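Local coordinates for chromosome partition protein Smc (Pyrococcus yayanosii, PDB 5XEI), which probably takes part in chromosome condensation and partitioning as a homodimeric, DNA-binding ABC-type ATPase, represented here by its head domain with adjoining coiled coil, at residues A[172-183]-A[350-361]. Sequence-based numbering, arbitrary orientation.
Sequences YDAKKEKALEEL and IIEFINEIEKEK
I354 enters as a knob between K176, A179, L180 and L183, its CG1 lying 3.6 Å from A179 CB while CD1 reaches across to L180 CD2. Alanine suits this buried position, its small methyl meeting both I354 and the ring edge of F353. The branched I350 and I357 fill the layers to either side: CG2 of I350 packs on L183 CB, and CG2 of I357, anti to its backbone N, comes within 3.6 Å of K176 CB. Y172 CE2 lies 3.4 Å from E360 CB, and K361 N sits over one ring face, offset toward its rim. Charged groups border this apolar seam. The extended K361 crosses D173 at about a right angle, an N-H of its NZ pointing to the syn lone pair of D173 OD1, 2.7 Å away, in a salt bridge; an alanine at D173 would probably cost that ammonium its carboxylate partner, leaving K361 its cation-pi contact with F400. K176 NZ makes a longer salt bridge, 3.6 Å to E358 OE2; within the same helix N355 ND2 steadies E358 by donating to OE1 from above the carboxylate plane. The segments run at 164°, and their helices, 170-246 and 321-383, pair as the antiparallel coiled-coil arm characteristic of SMC proteins, close to the ATPase head.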
# COMPACT_ATOMS: atom_id res chain seq x y z
N TYR A 172 -5.66 0.40 8.01
CA TYR A 172 -5.83 1.70 7.38
C TYR A 172 -4.72 1.96 6.36
O TYR A 172 -4.96 2.59 5.33
CB TYR A 172 -5.86 2.80 8.43
CG TYR A 172 -7.04 2.70 9.35
CD1 TYR A 172 -7.00 1.89 10.49
CD2 TYR A 172 -8.22 3.38 9.07
CE1 TYR A 172 -8.10 1.78 11.33
CE2 TYR A 172 -9.32 3.28 9.91
CZ TYR A 172 -9.25 2.47 11.04
OH TYR A 172 -10.33 2.35 11.88
N ASP A 173 -3.50 1.48 6.63
CA ASP A 173 -2.43 1.71 5.67
C ASP A 173 -2.63 0.91 4.39
O ASP A 173 -2.27 1.38 3.31
CB ASP A 173 -1.08 1.42 6.31
CG ASP A 173 -0.61 2.56 7.22
OD1 ASP A 173 -0.19 3.62 6.69
OD2 ASP A 173 -0.68 2.41 8.45
N ALA A 174 -3.23 -0.28 4.48
CA ALA A 174 -3.59 -1.02 3.27
C ALA A 174 -4.63 -0.26 2.45
O ALA A 174 -4.50 -0.16 1.22
CB ALA A 174 -4.10 -2.41 3.64
N LYS A 175 -5.69 0.26 3.09
CA LYS A 175 -6.66 1.05 2.34
C LYS A 175 -6.00 2.28 1.73
O LYS A 175 -6.07 2.49 0.51
CB LYS A 175 -7.83 1.46 3.24
CG LYS A 175 -8.78 0.32 3.54
CD LYS A 175 -10.08 0.85 4.13
CE LYS A 175 -11.11 -0.27 4.21
NZ LYS A 175 -12.43 0.23 4.70
N LYS A 176 -5.34 3.08 2.55
CA LYS A 176 -4.62 4.24 2.02
C LYS A 176 -3.79 3.89 0.79
O LYS A 176 -3.78 4.66 -0.18
CB LYS A 176 -3.72 4.85 3.10
CG LYS A 176 -2.85 5.99 2.54
CD LYS A 176 -1.90 6.57 3.58
CE LYS A 176 -1.17 7.78 3.03
NZ LYS A 176 -0.29 8.39 4.06
N GLU A 177 -3.11 2.74 0.78
CA GLU A 177 -2.21 2.48 -0.34
C GLU A 177 -2.97 2.26 -1.64
O GLU A 177 -2.56 2.75 -2.69
CB GLU A 177 -1.26 1.31 -0.04
CG GLU A 177 -1.86 -0.12 -0.02
CD GLU A 177 -2.09 -0.79 -1.40
OE1 GLU A 177 -1.93 -0.15 -2.46
OE2 GLU A 177 -2.46 -1.99 -1.41
N LYS A 178 -4.09 1.52 -1.59
CA LYS A 178 -4.88 1.39 -2.82
C LYS A 178 -5.53 2.72 -3.20
O LYS A 178 -5.72 3.00 -4.39
CB LYS A 178 -5.94 0.29 -2.69
CG LYS A 178 -6.90 0.22 -3.90
CD LYS A 178 -7.73 -1.08 -4.00
CE LYS A 178 -7.34 -1.93 -5.24
NZ LYS A 178 -8.22 -3.11 -5.49
N ALA A 179 -5.84 3.56 -2.23
CA ALA A 179 -6.32 4.89 -2.56
C ALA A 179 -5.25 5.69 -3.29
O ALA A 179 -5.55 6.42 -4.24
CB ALA A 179 -6.76 5.63 -1.30
N LEU A 180 -4.00 5.56 -2.86
CA LEU A 180 -2.93 6.29 -3.53
C LEU A 180 -2.62 5.67 -4.89
O LEU A 180 -2.18 6.37 -5.80
CB LEU A 180 -1.68 6.34 -2.65
CG LEU A 180 -1.59 7.36 -1.52
CD1 LEU A 180 -0.40 7.07 -0.67
CD2 LEU A 180 -1.48 8.76 -2.04
N GLU A 181 -2.84 4.37 -5.04
CA GLU A 181 -2.73 3.78 -6.37
C GLU A 181 -3.74 4.44 -7.31
O GLU A 181 -3.37 5.00 -8.34
CB GLU A 181 -2.92 2.26 -6.29
CG GLU A 181 -3.61 1.62 -7.49
CD GLU A 181 -2.74 1.54 -8.75
OE1 GLU A 181 -1.50 1.68 -8.64
OE2 GLU A 181 -3.31 1.32 -9.85
N GLU A 182 -5.00 4.46 -6.91
CA GLU A 182 -6.03 5.04 -7.77
C GLU A 182 -5.80 6.53 -8.00
O GLU A 182 -6.05 7.03 -9.10
CB GLU A 182 -7.40 4.78 -7.17
CG GLU A 182 -7.68 3.29 -7.13
CD GLU A 182 -8.83 2.92 -6.23
OE1 GLU A 182 -9.16 1.72 -6.16
OE2 GLU A 182 -9.41 3.83 -5.59
N LEU A 183 -5.30 7.25 -7.00
CA LEU A 183 -5.00 8.66 -7.23
C LEU A 183 -3.93 8.82 -8.30
O LEU A 183 -4.04 9.69 -9.18
CB LEU A 183 -4.56 9.35 -5.94
CG LEU A 183 -3.99 10.77 -6.13
CD1 LEU A 183 -5.00 11.64 -6.85
CD2 LEU A 183 -3.53 11.43 -4.82
N ILE A 350 -10.96 11.24 -4.46
CA ILE A 350 -9.97 10.33 -3.90
C ILE A 350 -9.18 11.04 -2.82
O ILE A 350 -8.90 10.47 -1.75
CB ILE A 350 -9.05 9.80 -5.01
CG1 ILE A 350 -9.87 9.01 -6.03
CG2 ILE A 350 -7.94 8.96 -4.40
CD1 ILE A 350 -9.03 8.30 -7.05
N ILE A 351 -8.84 12.31 -3.06
CA ILE A 351 -8.02 13.06 -2.11
C ILE A 351 -8.74 13.18 -0.78
O ILE A 351 -8.16 12.95 0.29
CB ILE A 351 -7.65 14.43 -2.69
CG1 ILE A 351 -6.56 14.26 -3.75
CG2 ILE A 351 -7.19 15.35 -1.59
CD1 ILE A 351 -6.17 15.54 -4.47
N GLU A 352 -10.03 13.52 -0.81
CA GLU A 352 -10.79 13.61 0.42
C GLU A 352 -10.77 12.30 1.18
O GLU A 352 -10.57 12.27 2.40
CB GLU A 352 -12.21 14.06 0.11
CG GLU A 352 -12.27 15.48 -0.45
CD GLU A 352 -13.69 15.98 -0.71
OE1 GLU A 352 -14.55 15.20 -1.17
OE2 GLU A 352 -13.93 17.18 -0.46
N PHE A 353 -10.94 11.19 0.46
CA PHE A 353 -10.91 9.87 1.07
C PHE A 353 -9.56 9.58 1.72
O PHE A 353 -9.49 9.10 2.86
CB PHE A 353 -11.25 8.83 -0.00
CG PHE A 353 -11.29 7.41 0.48
CD1 PHE A 353 -12.43 6.90 1.08
CD2 PHE A 353 -10.20 6.57 0.31
CE1 PHE A 353 -12.47 5.58 1.52
CE2 PHE A 353 -10.22 5.26 0.75
CZ PHE A 353 -11.36 4.76 1.35
N ILE A 354 -8.47 9.86 1.01
CA ILE A 354 -7.14 9.64 1.57
C ILE A 354 -6.95 10.47 2.83
O ILE A 354 -6.24 10.05 3.77
CB ILE A 354 -6.05 9.96 0.53
CG1 ILE A 354 -6.26 9.14 -0.73
CG2 ILE A 354 -4.69 9.65 1.08
CD1 ILE A 354 -5.05 9.12 -1.64
N ASN A 355 -7.56 11.64 2.90
CA ASN A 355 -7.48 12.41 4.13
C ASN A 355 -8.34 11.80 5.23
O ASN A 355 -7.98 11.89 6.40
CB ASN A 355 -7.87 13.85 3.87
CG ASN A 355 -6.87 14.54 3.01
OD1 ASN A 355 -7.21 15.19 2.03
ND2 ASN A 355 -5.60 14.37 3.34
N GLU A 356 -9.46 11.19 4.87
CA GLU A 356 -10.24 10.49 5.88
C GLU A 356 -9.45 9.34 6.49
O GLU A 356 -9.50 9.12 7.70
CB GLU A 356 -11.54 9.97 5.27
CG GLU A 356 -12.63 11.01 5.31
CD GLU A 356 -12.86 11.53 6.72
OE1 GLU A 356 -12.91 12.77 6.90
OE2 GLU A 356 -12.99 10.69 7.66
N ILE A 357 -8.69 8.62 5.66
CA ILE A 357 -7.94 7.48 6.16
C ILE A 357 -6.89 7.93 7.17
O ILE A 357 -6.81 7.39 8.28
CB ILE A 357 -7.32 6.70 4.99
CG1 ILE A 357 -8.39 5.92 4.24
CG2 ILE A 357 -6.29 5.73 5.51
CD1 ILE A 357 -8.85 4.68 4.97
N GLU A 358 -6.07 8.92 6.80
CA GLU A 358 -5.00 9.33 7.69
C GLU A 358 -5.55 9.74 9.05
O GLU A 358 -4.99 9.38 10.09
CB GLU A 358 -4.19 10.48 7.10
CG GLU A 358 -3.59 10.17 5.76
CD GLU A 358 -3.18 11.43 5.01
OE1 GLU A 358 -3.75 12.51 5.31
OE2 GLU A 358 -2.31 11.33 4.10
N LYS A 359 -6.66 10.47 9.05
CA LYS A 359 -7.22 10.93 10.31
C LYS A 359 -7.85 9.79 11.10
O LYS A 359 -7.70 9.74 12.33
CB LYS A 359 -8.20 12.07 10.05
CG LYS A 359 -7.61 13.15 9.17
CD LYS A 359 -6.27 13.71 9.75
CE LYS A 359 -5.84 15.03 9.07
NZ LYS A 359 -6.09 15.00 7.57
N GLU A 360 -8.52 8.85 10.44
CA GLU A 360 -8.92 7.63 11.15
C GLU A 360 -7.71 6.92 11.74
O GLU A 360 -7.67 6.62 12.94
CB GLU A 360 -9.66 6.70 10.20
CG GLU A 360 -10.99 7.21 9.77
CD GLU A 360 -11.63 6.29 8.75
OE1 GLU A 360 -12.09 5.18 9.11
OE2 GLU A 360 -11.64 6.67 7.57
N LYS A 361 -6.70 6.65 10.90
CA LYS A 361 -5.46 6.02 11.36
C LYS A 361 -4.91 6.70 12.60
O LYS A 361 -4.64 6.05 13.62
CB LYS A 361 -4.44 6.07 10.22
CG LYS A 361 -3.04 5.62 10.54
CD LYS A 361 -2.11 5.97 9.37
CE LYS A 361 -0.71 5.36 9.51
NZ LYS A 361 0.19 5.72 8.37